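Local coordinates for protein Cel44C (Paenibacillus polymyxa, PDB 2YKK) that hydrolyses xyloglucan and related beta-1,4-glucans as an endo-acting glycoside hydrolase of family 44, this chain being the family 44 portion of a larger multidomain protein, at residues A[12-17]-A[423-428]; A[107-112]-A[181-186]; A[113-118]-A[135-140]; A[356-361]-A[389-394]. The protein carries 2 engineered substitutions. All coordinates share one frame; numbering follows the deposited sequence.

Contact 1: A[12-17]-A[423-428]; sequences IKVDTF and VSAQTS. Unlike the reference sequence in segment 12-17: F17 (reference Ser).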
loop_
_atom_site.group_PDB
_atom_site.type_symbol
_atom_site.label_atom_id
_atom_site.label_comp_id
_atom_site.label_asym_id
_atom_site.label_seq_id
_atom_site.Cartn_x
_atom_site.Cartn_y
_atom_site.Cartn_z
ATOM N N ILE A 12 -7.289 19.842 -21.530
ATOM C CA ILE A 12 -6.746 19.615 -20.178
ATOM C C ILE A 12 -6.390 20.962 -19.592
ATOM O O ILE A 12 -5.632 21.723 -20.184
ATOM C CB ILE A 12 -5.529 18.698 -20.252
ATOM C CG1 ILE A 12 -6.033 17.293 -20.640
ATOM C CG2 ILE A 12 -4.731 18.640 -18.866
ATOM C CD1 ILE A 12 -4.984 16.254 -20.785
ATOM N N LYS A 13 -6.939 21.262 -18.427
ATOM C CA LYS A 13 -6.680 22.538 -17.783
ATOM C C LYS A 13 -5.863 22.271 -16.528
ATOM O O LYS A 13 -6.292 21.469 -15.703
ATOM C CB LYS A 13 -8.006 23.130 -17.366
ATOM C CG LYS A 13 -8.991 23.395 -18.531
ATOM C CD LYS A 13 -10.230 24.156 -17.991
ATOM C CE LYS A 13 -9.811 25.349 -17.094
ATOM N NZ LYS A 13 -10.753 25.623 -15.949
ATOM N N VAL A 14 -4.693 22.891 -16.417
ATOM C CA VAL A 14 -3.806 22.739 -15.250
ATOM C C VAL A 14 -3.633 24.115 -14.612
ATOM O O VAL A 14 -3.291 25.090 -15.300
ATOM C CB VAL A 14 -2.420 22.190 -15.652
ATOM C CG1 VAL A 14 -1.510 21.987 -14.372
ATOM C CG2 VAL A 14 -2.603 20.846 -16.346
ATOM N N ASP A 15 -3.912 24.206 -13.316
ATOM C CA ASP A 15 -3.836 25.480 -12.623
ATOM C C ASP A 15 -2.936 25.277 -11.395
ATOM O O ASP A 15 -3.355 24.658 -10.419
ATOM C CB ASP A 15 -5.226 25.946 -12.208
ATOM C CG ASP A 15 -5.193 27.322 -11.530
ATOM O OD1 ASP A 15 -4.091 27.785 -11.149
ATOM O OD2 ASP A 15 -6.282 27.932 -11.414
ATOM N N THR A 16 -1.713 25.793 -11.463
ATOM C CA THR A 16 -0.719 25.571 -10.408
ATOM C C THR A 16 -0.991 26.358 -9.141
ATOM O O THR A 16 -0.294 26.170 -8.131
ATOM C CB THR A 16 0.687 25.943 -10.838
ATOM O OG1 THR A 16 0.720 27.333 -11.194
ATOM C CG2 THR A 16 1.150 25.072 -12.027
ATOM N N PHE A 17 -1.973 27.252 -9.194
ATOM C CA PHE A 17 -2.351 27.992 -7.984
ATOM C C PHE A 17 -3.446 27.281 -7.208
ATOM O O PHE A 17 -3.691 27.631 -6.041
ATOM C CB PHE A 17 -2.915 29.384 -8.333
ATOM C CG PHE A 17 -2.033 30.212 -9.248
ATOM C CD1 PHE A 17 -0.639 30.138 -9.203
ATOM C CD2 PHE A 17 -2.639 31.113 -10.164
ATOM C CE1 PHE A 17 0.139 30.919 -10.054
ATOM C CE2 PHE A 17 -1.851 31.890 -11.029
ATOM C CZ PHE A 17 -0.475 31.806 -10.957
ATOM N N VAL A 423 -1.305 19.681 -7.876
ATOM C CA VAL A 423 -2.130 20.849 -8.264
ATOM C C VAL A 423 -3.254 20.410 -9.163
ATOM O O VAL A 423 -3.253 19.315 -9.728
ATOM C CB VAL A 423 -1.278 21.972 -8.925
ATOM C CG1 VAL A 423 -0.100 22.395 -8.018
ATOM C CG2 VAL A 423 -0.752 21.553 -10.337
ATOM N N SER A 424 -4.248 21.280 -9.324
ATOM C CA SER A 424 -5.413 20.954 -10.151
ATOM C C SER A 424 -5.064 20.617 -11.616
ATOM O O SER A 424 -4.382 21.395 -12.324
ATOM C CB SER A 424 -6.416 22.141 -10.105
ATOM O OG SER A 424 -7.580 21.906 -10.924
ATOM N N ALA A 425 -5.556 19.448 -12.063
ATOM C CA ALA A 425 -5.466 19.050 -13.445
ATOM C C ALA A 425 -6.793 18.429 -13.808
ATOM O O ALA A 425 -7.239 17.442 -13.180
ATOM C CB ALA A 425 -4.274 18.027 -13.670
ATOM N N GLN A 426 -7.463 19.029 -14.797
ATOM C CA GLN A 426 -8.778 18.560 -15.185
ATOM C C GLN A 426 -8.710 18.117 -16.646
ATOM O O GLN A 426 -7.968 18.700 -17.456
ATOM C CB GLN A 426 -9.832 19.659 -15.029
ATOM C CG GLN A 426 -10.073 20.206 -13.597
ATOM C CD GLN A 426 -10.993 21.466 -13.622
ATOM O OE1 GLN A 426 -10.580 22.568 -14.014
ATOM N NE2 GLN A 426 -12.242 21.281 -13.246
ATOM N N THR A 427 -9.495 17.110 -16.988
ATOM C CA THR A 427 -9.591 16.698 -18.404
ATOM C C THR A 427 -11.039 16.672 -18.845
ATOM O O THR A 427 -11.940 16.344 -18.059
ATOM C CB THR A 427 -8.958 15.312 -18.655
ATOM O OG1 THR A 427 -9.216 14.922 -20.002
ATOM C CG2 THR A 427 -9.585 14.188 -17.767
ATOM N N SER A 428 -11.254 16.976 -20.128
ATOM C CA SER A 428 -12.611 16.956 -20.688
ATOM C C SER A 428 -13.131 15.537 -20.991
ATOM O O SER A 428 -14.300 15.368 -21.350
ATOM C CB SER A 428 -12.631 17.800 -21.977
ATOM O OG SER A 428 -11.829 17.191 -22.983
HETATM O O HOH W 1 -7.370 22.865 -13.493
#
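K13 O accepts two bonds: Q426 N donates to it at 2.9 Å with an N-H...O angle of 164°, and a water donates to it at 2.8 Å. The same water takes a bond from S424 OG at 2.8 Å and donates a longer one to Q426 OE1, tying together the face that carries K13, S424 and Q426. With OG anti to the S424 backbone N (chi1 179°), the hydroxyl turns to this water. K13 N returns a bond to Q426 O at 2.9 Å, completing the hydrogen-bonded pair of two strand segments that run antiparallel at 171°. D15 N adds a further bond to S424 O at 3.0 Å. The side chains of K13 and Q426 lie alongside each other and point the same way; NZ of K13 stays 3.6 Å from OE1 of Q426, a loose polar approach. On the other face, CG1 of V14 meets CG2 of V423 at 4.1 Å, the two side chains crossing at about a right angle. That apolar face, with I12 and A425, packs on V435 and A437 of strand 433-439 and on V451 and L449 of strand 446-453, while strand 460-467 hydrogen-bonds the other edge of 12-17.

Contact 2: A[107-112]-A[181-186]; sequences LVTLPM and GYALDN
D185 can be followed outward against M112. Its CB lies 3.7 Å from M112 CB and also against L110 O; CG comes beside M112 N, 3.6 Å apart, and OD2 takes the hydrogen of M112 N at 2.7 Å, an almost straight bond (173°) that uses the anti lone pair. OD2 also receives a weak bond from A113 N. The other oxygen, OD1, accepts from N186 N, T51 OG1 and W191 NE1, so the buried carboxylate is gripped at both oxygens. CG stands roughly anti to the D185 backbone N (chi1 -155°), which carries OD2 across to 107-112. Shortening D185 to an alanine is likely to cost M112 N and N186 N their acceptor and to leave T51 OG1 and W191 NE1 without this partner.

Ahead of the inverse gamma turn centred on L184, the strands run parallel: V108 N bonds to G181 O, A183 N to V108 O, and L110 N to A183 O at 2.9 Å in the carbonyl plane. L110 CD1 lies 3.7 Å from Y182 CB on the side turned to helices 159-170 and 205-222, and the side chains of M112 and L184 cross obliquely, SD of M112 lying 3.9 Å from CB of L184. On the opposite side, L107 CD1 reaches A183 CB at 4.1 Å. There a water donates to both T109 OG1, itself bonded to L45 O, and D185 O. Parallel strands with one face toward helices and the other turned inward build a (beta/alpha)8 barrel, here its third and fourth, whose C-terminal ends in such glycosidases border the active site.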
loop_
_atom_site.group_PDB
_atom_site.type_symbol
_atom_site.label_atom_id
_atom_site.label_comp_id
_atom_site.label_asym_id
_atom_site.label_seq_id
_atom_site.Cartn_x
_atom_site.Cartn_y
_atom_site.Cartn_z
ATOM N N LEU A 107 7.896 -0.325 7.349
ATOM C CA LEU A 107 6.705 -0.721 8.128
ATOM C C LEU A 107 6.854 -2.234 8.409
ATOM O O LEU A 107 6.963 -3.017 7.459
ATOM C CB LEU A 107 5.458 -0.481 7.275
ATOM C CG LEU A 107 4.109 -1.061 7.767
ATOM C CD1 LEU A 107 3.777 -0.548 9.160
ATOM C CD2 LEU A 107 2.943 -0.780 6.791
ATOM N N VAL A 108 6.865 -2.624 9.684
ATOM C CA VAL A 108 7.162 -4.014 10.095
ATOM C C VAL A 108 5.934 -4.563 10.815
ATOM O O VAL A 108 5.406 -3.939 11.738
ATOM C CB VAL A 108 8.340 -3.978 11.062
ATOM C CG1 VAL A 108 8.524 -5.371 11.774
ATOM C CG2 VAL A 108 9.601 -3.537 10.249
ATOM N N THR A 109 5.504 -5.748 10.442
ATOM C CA THR A 109 4.313 -6.338 11.036
ATOM C C THR A 109 4.694 -7.070 12.335
ATOM O O THR A 109 5.747 -7.725 12.382
ATOM C CB THR A 109 3.748 -7.336 10.041
ATOM O OG1 THR A 109 3.299 -6.606 8.873
ATOM C CG2 THR A 109 2.538 -8.071 10.627
ATOM N N LEU A 110 3.830 -6.973 13.340
ATOM C CA LEU A 110 4.008 -7.609 14.641
ATOM C C LEU A 110 2.860 -8.643 14.754
ATOM O O LEU A 110 1.815 -8.483 14.114
ATOM C CB LEU A 110 3.884 -6.575 15.756
ATOM C CG LEU A 110 4.935 -5.457 15.677
ATOM C CD1 LEU A 110 4.673 -4.485 16.833
ATOM C CD2 LEU A 110 6.348 -6.048 15.773
ATOM N N PRO A 111 3.051 -9.704 15.555
ATOM C CA PRO A 111 2.059 -10.790 15.571
ATOM C C PRO A 111 0.936 -10.522 16.611
ATOM O O PRO A 111 1.228 -10.045 17.728
ATOM C CB PRO A 111 2.907 -12.020 16.011
ATOM C CG PRO A 111 3.992 -11.403 16.907
ATOM C CD PRO A 111 4.300 -10.036 16.287
ATOM N N MET A 112 -0.313 -10.839 16.261
ATOM C CA MET A 112 -1.442 -10.742 17.191
ATOM C C MET A 112 -2.314 -11.979 17.223
ATOM O O MET A 112 -3.154 -12.100 18.116
ATOM C CB MET A 112 -2.392 -9.576 16.784
ATOM C CG MET A 112 -2.149 -8.376 17.518
ATOM S SD MET A 112 -3.384 -7.060 17.361
ATOM C CE MET A 112 -4.355 -7.504 15.966
ATOM N N GLY A 181 7.294 2.365 11.491
ATOM C CA GLY A 181 5.915 1.881 11.524
ATOM C C GLY A 181 5.828 0.410 11.962
ATOM O O GLY A 181 6.666 -0.395 11.562
ATOM N N TYR A 182 4.807 0.100 12.755
ATOM C CA TYR A 182 4.501 -1.293 13.116
ATOM C C TYR A 182 3.043 -1.579 12.779
ATOM O O TYR A 182 2.169 -0.788 13.155
ATOM C CB TYR A 182 4.719 -1.529 14.628
ATOM C CG TYR A 182 6.198 -1.396 15.014
ATOM C CD1 TYR A 182 7.128 -2.390 14.679
ATOM C CD2 TYR A 182 6.668 -0.244 15.628
ATOM C CE1 TYR A 182 8.487 -2.241 14.988
ATOM C CE2 TYR A 182 8.024 -0.118 15.986
ATOM C CZ TYR A 182 8.911 -1.104 15.647
ATOM O OH TYR A 182 10.210 -0.921 15.968
ATOM N N ALA A 183 2.759 -2.749 12.193
ATOM C CA ALA A 183 1.394 -3.109 11.864
ATOM C C ALA A 183 0.891 -4.184 12.831
ATOM O O ALA A 183 1.667 -5.057 13.266
ATOM C CB ALA A 183 1.340 -3.637 10.386
ATOM N N LEU A 184 -0.389 -4.088 13.191
ATOM C CA LEU A 184 -1.033 -5.004 14.125
ATOM C C LEU A 184 -1.466 -6.250 13.342
ATOM O O LEU A 184 -2.626 -6.368 12.892
ATOM C CB LEU A 184 -2.248 -4.300 14.801
ATOM C CG LEU A 184 -1.871 -3.033 15.573
ATOM C CD1 LEU A 184 -3.150 -2.346 16.124
ATOM C CD2 LEU A 184 -0.913 -3.344 16.703
ATOM N N ASP A 185 -0.467 -7.105 13.110
ATOM C CA ASP A 185 -0.686 -8.373 12.351
ATOM C C ASP A 185 -1.142 -8.052 10.919
ATOM O O ASP A 185 -0.723 -7.030 10.329
ATOM C CB ASP A 185 -1.637 -9.317 13.163
ATOM C CG ASP A 185 -1.455 -10.820 12.819
ATOM O OD1 ASP A 185 -1.864 -11.246 11.710
ATOM O OD2 ASP A 185 -0.921 -11.556 13.679
ATOM N N ASN A 186 -1.985 -8.932 10.362
ATOM C CA ASN A 186 -2.307 -8.885 8.920
ATOM C C ASN A 186 -3.619 -9.593 8.685
ATOM O O ASN A 186 -3.725 -10.770 9.061
ATOM C CB ASN A 186 -1.175 -9.615 8.148
ATOM C CG ASN A 186 -1.405 -9.631 6.655
ATOM O OD1 ASN A 186 -1.823 -10.692 6.051
ATOM N ND2 ASN A 186 -1.123 -8.525 6.024
HETATM O O HOH W 2 0.697 -6.151 8.322
#

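Contact 3: A[113-118]-A[135-140]; sequences AGYVAK and WNQVVN
V116 and N136 form an antiparallel hydrogen-bonded pair, V116 N to N136 O at 2.9 Å and N136 N to V116 O at 2.8 Å, and V138 N adds a nearly straight bond (177°) to G114 O, although the strand axes are splayed to 141°. The polar side-chain link is K118 NZ to N136 OD1 at 2.8 Å, in the carbonyl plane and on a lone pair. K118 runs extended from CB to CE and bends only at its last torsion (chi4 74°), which turns the amine back onto the amide oxygen; on the way CD passes OD1 of N136 at 3.3 Å. A water accepts from NZ as well. A methionine in its place would probably leave N136 OD1 without this donor and free the amide to turn.

Among the remaining side-chain contacts, Y115 and Q137 lie alongside each other, with Y115 CE2 3.5 Å from Q137 CG. V116 CG1 meets V138 CG2 at 3.7 Å, crossing at about a right angle. V116 O lies at the edge of the W135 ring, near its plane, 3.5 Å from CE3.

Strand 135-139 is also paired in parallel with strand 156-158, which carries the calcium ligand Y156. The side chain of N136 lies about 5 Å from the ion, whose ligands include E56, D151 and D154. The charged amine of K118 is thus bonded to a neutral amide oxygen close to, but not within, the calcium's ligand set, and N136 OD1 is occupied by the lysine.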
loop_
_atom_site.group_PDB
_atom_site.type_symbol
_atom_site.label_atom_id
_atom_site.label_comp_id
_atom_site.label_asym_id
_atom_site.label_seq_id
_atom_site.Cartn_x
_atom_site.Cartn_y
_atom_site.Cartn_z
ATOM N N ALA A 113 -2.148 -12.920 16.318
ATOM C CA ALA A 113 -3.157 -14.025 16.212
ATOM C C ALA A 113 -2.959 -15.022 17.346
ATOM O O ALA A 113 -3.889 -15.767 17.687
ATOM C CB ALA A 113 -3.048 -14.736 14.883
ATOM N N GLY A 114 -1.780 -14.995 17.953
ATOM C CA GLY A 114 -1.589 -15.596 19.275
ATOM C C GLY A 114 -0.365 -16.504 19.412
ATOM O O GLY A 114 0.078 -16.767 20.537
ATOM N N TYR A 115 0.114 -17.023 18.284
ATOM C CA TYR A 115 1.255 -17.939 18.266
ATOM C C TYR A 115 2.167 -17.701 17.080
ATOM O O TYR A 115 1.737 -17.156 16.047
ATOM C CB TYR A 115 0.797 -19.420 18.170
ATOM C CG TYR A 115 -0.117 -19.822 19.331
ATOM C CD1 TYR A 115 -1.498 -19.586 19.245
ATOM C CD2 TYR A 115 0.401 -20.434 20.462
ATOM C CE1 TYR A 115 -2.337 -19.950 20.315
ATOM C CE2 TYR A 115 -0.450 -20.821 21.526
ATOM C CZ TYR A 115 -1.800 -20.562 21.421
ATOM O OH TYR A 115 -2.699 -20.931 22.436
ATOM N N VAL A 116 3.405 -18.168 17.204
ATOM C CA VAL A 116 4.349 -18.056 16.111
ATOM C C VAL A 116 5.086 -19.380 15.953
ATOM O O VAL A 116 5.132 -20.193 16.865
ATOM C CB VAL A 116 5.363 -16.857 16.289
ATOM C CG1 VAL A 116 4.615 -15.504 16.313
ATOM C CG2 VAL A 116 6.176 -17.067 17.598
ATOM N N ALA A 117 5.661 -19.595 14.764
ATOM C CA ALA A 117 6.335 -20.862 14.464
ATOM C C ALA A 117 7.495 -21.183 15.396
ATOM O O ALA A 117 8.479 -20.405 15.493
ATOM C CB ALA A 117 6.836 -20.861 12.968
ATOM N N LYS A 118 7.460 -22.373 15.998
ATOM C CA LYS A 118 8.543 -22.793 16.899
ATOM C C LYS A 118 9.723 -23.391 16.114
ATOM O O LYS A 118 10.839 -23.470 16.641
ATOM C CB LYS A 118 7.972 -23.824 17.899
ATOM C CG LYS A 118 8.940 -24.179 19.086
ATOM C CD LYS A 118 8.135 -24.863 20.240
ATOM C CE LYS A 118 9.083 -25.170 21.401
ATOM N NZ LYS A 118 9.495 -23.937 22.207
ATOM N N TRP A 135 4.517 -24.713 18.014
ATOM C CA TRP A 135 4.185 -23.248 18.185
ATOM C C TRP A 135 4.714 -22.678 19.470
ATOM O O TRP A 135 4.688 -23.338 20.516
ATOM C CB TRP A 135 2.664 -23.036 18.178
ATOM C CG TRP A 135 1.997 -23.555 16.912
ATOM C CD1 TRP A 135 1.333 -24.758 16.759
ATOM C CD2 TRP A 135 2.027 -22.937 15.632
ATOM N NE1 TRP A 135 0.852 -24.877 15.465
ATOM C CE2 TRP A 135 1.280 -23.763 14.750
ATOM C CE3 TRP A 135 2.552 -21.722 15.150
ATOM C CZ2 TRP A 135 1.094 -23.440 13.420
ATOM C CZ3 TRP A 135 2.354 -21.389 13.824
ATOM C CH2 TRP A 135 1.625 -22.231 12.961
ATOM N N ASN A 136 5.168 -21.430 19.403
ATOM C CA ASN A 136 5.415 -20.639 20.642
ATOM C C ASN A 136 4.271 -19.650 20.849
ATOM O O ASN A 136 3.680 -19.196 19.860
ATOM C CB ASN A 136 6.730 -19.879 20.537
ATOM C CG ASN A 136 7.940 -20.765 20.694
ATOM O OD1 ASN A 136 7.911 -21.761 21.393
ATOM N ND2 ASN A 136 9.006 -20.420 20.002
ATOM N N GLN A 137 3.945 -19.320 22.103
ATOM C CA GLN A 137 2.861 -18.368 22.395
ATOM C C GLN A 137 3.407 -16.959 22.342
ATOM O O GLN A 137 4.533 -16.725 22.798
ATOM C CB GLN A 137 2.347 -18.573 23.820
ATOM C CG GLN A 137 1.704 -19.855 24.089
ATOM C CD GLN A 137 1.550 -19.973 25.580
ATOM O OE1 GLN A 137 0.870 -19.167 26.201
ATOM N NE2 GLN A 137 2.276 -20.877 26.156
ATOM N N VAL A 138 2.617 -16.022 21.821
ATOM C CA VAL A 138 2.994 -14.596 21.829
ATOM C C VAL A 138 2.553 -13.911 23.144
ATOM O O VAL A 138 1.406 -14.110 23.622
ATOM C CB VAL A 138 2.311 -13.857 20.651
ATOM C CG1 VAL A 138 2.570 -12.325 20.717
ATOM C CG2 VAL A 138 2.779 -14.444 19.301
ATOM N N VAL A 139 3.471 -13.156 23.747
ATOM C CA VAL A 139 3.142 -12.339 24.931
ATOM C C VAL A 139 3.530 -10.912 24.558
ATOM O O VAL A 139 4.656 -10.684 24.068
ATOM C CB VAL A 139 3.902 -12.816 26.183
ATOM C CG1 VAL A 139 3.709 -11.866 27.394
ATOM C CG2 VAL A 139 3.469 -14.273 26.523
ATOM N N ASN A 140 2.615 -9.969 24.777
ATOM C CA ASN A 140 2.898 -8.606 24.331
ATOM C C ASN A 140 3.955 -7.917 25.166
ATOM O O ASN A 140 4.813 -7.235 24.602
ATOM C CB ASN A 140 1.610 -7.786 24.337
ATOM C CG ASN A 140 0.715 -8.197 23.236
ATOM O OD1 ASN A 140 1.197 -8.699 22.217
ATOM N ND2 ASN A 140 -0.584 -8.041 23.418
HETATM O O HOH W 3 11.594 -22.491 21.041
#

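Contact 4: A[356-361]-A[389-394]; sequences MTEYSY and NYWKLK
M356 and N389 begin the backbone bonding: N389 N donates to M356 O at 2.9 Å, and two residues on W391 N donates to Y359 O at 3.0 Å, with an angle at hydrogen of 166°. Between them Y359 N makes only a weak bond to N389 O, which also receives a CA-H...O contact from E358 CA at 3.2 Å.

Aromatic contacts come next. Y359 CG sits between the backbone N and the carbonyl carbon (chi1 70°), folding the ring back so that Y390 CA lies over one of its faces. E358 and W391 extend alongside each other, carboxylate and indole planes 35° apart. E358 CD is 3.8 Å from W391 CE3, and E358 OE1 stands above one indole face, offset toward the rim.

One water joins three groups: it lies 2.6 Å from S360 OG and 2.7 Å from Y390 OH and accepts from L393 N. S360 OG also bonds to G362 N. Apolar contact is added by L393 CD1 against S360 CB at 3.7 Å.

The E358 carboxylate is gripped at both oxygens, OE2 by a salt bridge to R44 and OE1 by a bond with Y286 OH, while W391 packs alongside. With a bound Bis-Tris molecule about 3 Å from its side chain, this fixed orientation is consistent with a residue presented to the substrate pocket.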
loop_
_atom_site.group_PDB
_atom_site.type_symbol
_atom_site.label_atom_id
_atom_site.label_comp_id
_atom_site.label_asym_id
_atom_site.label_seq_id
_atom_site.Cartn_x
_atom_site.Cartn_y
_atom_site.Cartn_z
ATOM N N MET A 356 -3.008 2.206 2.214
ATOM C CA MET A 356 -3.430 1.037 1.452
ATOM C C MET A 356 -2.222 0.099 1.297
ATOM O O MET A 356 -1.437 0.267 0.359
ATOM C CB MET A 356 -3.900 1.519 0.063
ATOM C CG MET A 356 -4.454 0.377 -0.803
ATOM S SD MET A 356 -5.106 0.989 -2.406
ATOM C CE MET A 356 -6.551 1.822 -1.837
ATOM N N THR A 357 -2.019 -0.818 2.247
ATOM C CA THR A 357 -0.716 -1.486 2.387
ATOM C C THR A 357 -0.562 -2.727 1.538
ATOM O O THR A 357 0.516 -3.329 1.534
ATOM C CB THR A 357 -0.403 -1.825 3.866
ATOM O OG1 THR A 357 -1.462 -2.618 4.403
ATOM C CG2 THR A 357 -0.276 -0.496 4.680
ATOM N N GLU A 358 -1.626 -3.124 0.844
ATOM C CA GLU A 358 -1.486 -4.035 -0.309
ATOM C C GLU A 358 -2.516 -3.631 -1.307
ATOM O O GLU A 358 -3.640 -3.354 -0.907
ATOM C CB GLU A 358 -1.817 -5.486 0.040
ATOM C CG GLU A 358 -0.733 -6.107 0.963
ATOM C CD GLU A 358 -1.067 -7.547 1.419
ATOM O OE1 GLU A 358 -1.875 -8.222 0.754
ATOM O OE2 GLU A 358 -0.492 -8.015 2.441
ATOM N N TYR A 359 -2.139 -3.678 -2.579
ATOM C CA TYR A 359 -3.082 -3.545 -3.700
ATOM C C TYR A 359 -2.400 -4.004 -4.987
ATOM O O TYR A 359 -1.157 -4.054 -5.071
ATOM C CB TYR A 359 -3.587 -2.096 -3.867
ATOM C CG TYR A 359 -2.559 -1.111 -4.360
ATOM C CD1 TYR A 359 -1.618 -0.553 -3.477
ATOM C CD2 TYR A 359 -2.568 -0.673 -5.695
ATOM C CE1 TYR A 359 -0.674 0.358 -3.950
ATOM C CE2 TYR A 359 -1.648 0.272 -6.138
ATOM C CZ TYR A 359 -0.693 0.748 -5.282
ATOM O OH TYR A 359 0.212 1.719 -5.699
ATOM N N SER A 360 -3.214 -4.320 -5.988
ATOM C CA SER A 360 -2.678 -4.607 -7.322
ATOM C C SER A 360 -3.854 -4.517 -8.261
ATOM O O SER A 360 -4.964 -4.947 -7.885
ATOM C CB SER A 360 -2.174 -6.054 -7.389
ATOM O OG SER A 360 -1.879 -6.379 -8.762
ATOM N N TYR A 361 -3.602 -4.027 -9.471
ATOM C CA TYR A 361 -4.628 -3.965 -10.541
ATOM C C TYR A 361 -4.415 -5.073 -11.579
ATOM O O TYR A 361 -5.111 -5.096 -12.582
ATOM C CB TYR A 361 -4.674 -2.556 -11.182
ATOM C CG TYR A 361 -5.422 -1.655 -10.251
ATOM C CD1 TYR A 361 -4.876 -1.300 -9.017
ATOM C CD2 TYR A 361 -6.737 -1.231 -10.574
ATOM C CE1 TYR A 361 -5.625 -0.515 -8.093
ATOM C CE2 TYR A 361 -7.490 -0.436 -9.685
ATOM C CZ TYR A 361 -6.929 -0.089 -8.439
ATOM O OH TYR A 361 -7.680 0.665 -7.547
ATOM N N ASN A 389 1.219 0.474 -0.712
ATOM C CA ASN A 389 2.246 -0.518 -1.072
ATOM C C ASN A 389 1.710 -1.569 -2.031
ATOM O O ASN A 389 0.827 -2.363 -1.667
ATOM C CB ASN A 389 2.770 -1.237 0.215
ATOM C CG ASN A 389 3.311 -0.261 1.281
ATOM O OD1 ASN A 389 4.565 -0.058 1.410
ATOM N ND2 ASN A 389 2.427 0.337 2.026
ATOM N N TYR A 390 2.270 -1.594 -3.242
ATOM C CA TYR A 390 1.929 -2.616 -4.208
ATOM C C TYR A 390 2.273 -4.021 -3.670
ATOM O O TYR A 390 3.258 -4.196 -2.909
ATOM C CB TYR A 390 2.722 -2.309 -5.459
ATOM C CG TYR A 390 2.615 -3.365 -6.526
ATOM C CD1 TYR A 390 1.431 -3.519 -7.233
ATOM C CD2 TYR A 390 3.714 -4.176 -6.837
ATOM C CE1 TYR A 390 1.325 -4.493 -8.283
ATOM C CE2 TYR A 390 3.612 -5.159 -7.894
ATOM C CZ TYR A 390 2.409 -5.283 -8.567
ATOM O OH TYR A 390 2.292 -6.220 -9.557
ATOM N N TRP A 391 1.446 -5.000 -4.032
ATOM C CA TRP A 391 1.780 -6.429 -3.730
ATOM C C TRP A 391 1.849 -7.201 -5.058
ATOM O O TRP A 391 0.899 -7.190 -5.837
ATOM C CB TRP A 391 0.727 -7.109 -2.785
ATOM C CG TRP A 391 1.176 -8.554 -2.462
ATOM C CD1 TRP A 391 1.024 -9.655 -3.273
ATOM C CD2 TRP A 391 1.874 -9.011 -1.290
ATOM N NE1 TRP A 391 1.623 -10.778 -2.683
ATOM C CE2 TRP A 391 2.151 -10.402 -1.471
ATOM C CE3 TRP A 391 2.326 -8.386 -0.117
ATOM C CZ2 TRP A 391 2.864 -11.162 -0.515
ATOM C CZ3 TRP A 391 3.023 -9.165 0.860
ATOM C CH2 TRP A 391 3.271 -10.530 0.642
ATOM N N LYS A 392 2.945 -7.901 -5.292
ATOM C CA LYS A 392 3.107 -8.676 -6.524
ATOM C C LYS A 392 2.216 -9.933 -6.509
ATOM O O LYS A 392 2.534 -10.885 -5.799
ATOM C CB LYS A 392 4.569 -9.137 -6.687
ATOM C CG LYS A 392 5.599 -8.068 -6.896
ATOM C CD LYS A 392 7.019 -8.746 -6.954
ATOM C CE LYS A 392 7.219 -9.423 -8.322
ATOM N NZ LYS A 392 8.613 -10.070 -8.322
ATOM N N LEU A 393 1.145 -9.940 -7.306
ATOM C CA LEU A 393 0.295 -11.144 -7.459
ATOM C C LEU A 393 0.900 -12.147 -8.454
ATOM O O LEU A 393 0.473 -13.305 -8.496
ATOM C CB LEU A 393 -1.142 -10.772 -7.897
ATOM C CG LEU A 393 -1.895 -9.986 -6.844
ATOM C CD1 LEU A 393 -3.243 -9.596 -7.424
ATOM C CD2 LEU A 393 -2.089 -10.748 -5.551
ATOM N N LYS A 394 1.848 -11.697 -9.256
ATOM C CA LYS A 394 2.547 -12.574 -10.195
ATOM C C LYS A 394 4.018 -12.484 -9.893
ATOM O O LYS A 394 4.557 -11.420 -9.693
ATOM C CB LYS A 394 2.263 -12.161 -11.644
ATOM C CG LYS A 394 0.827 -12.449 -12.073
ATOM C CD LYS A 394 0.464 -13.943 -12.089
ATOM C CE LYS A 394 -0.765 -14.186 -12.948
ATOM N NZ LYS A 394 -1.975 -13.623 -12.316
HETATM O O HOH W 4 0.230 -7.948 -9.080
#

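From the N terminus, strand 8-22 enters a mixed beta sheet, and its segment 12-17 pairs with 423-428, 406 residues on, so contact 1 closes a loop that contains the whole (beta/alpha)8 barrel and the other three contacts. Within it, contact 2 joins the third and fourth barrel strands, and contact 3 is nested in the excursion between them, a small three-stranded sheet next to the calcium site. P111 packs on V116 where the two meet. Contact 4 follows in series, across the beta-alpha-beta unit of the last two barrel strands. It touches contact 2 through L107 and T357, whereas contact 1 stays about 17 Å from contact 4 between nearest atoms.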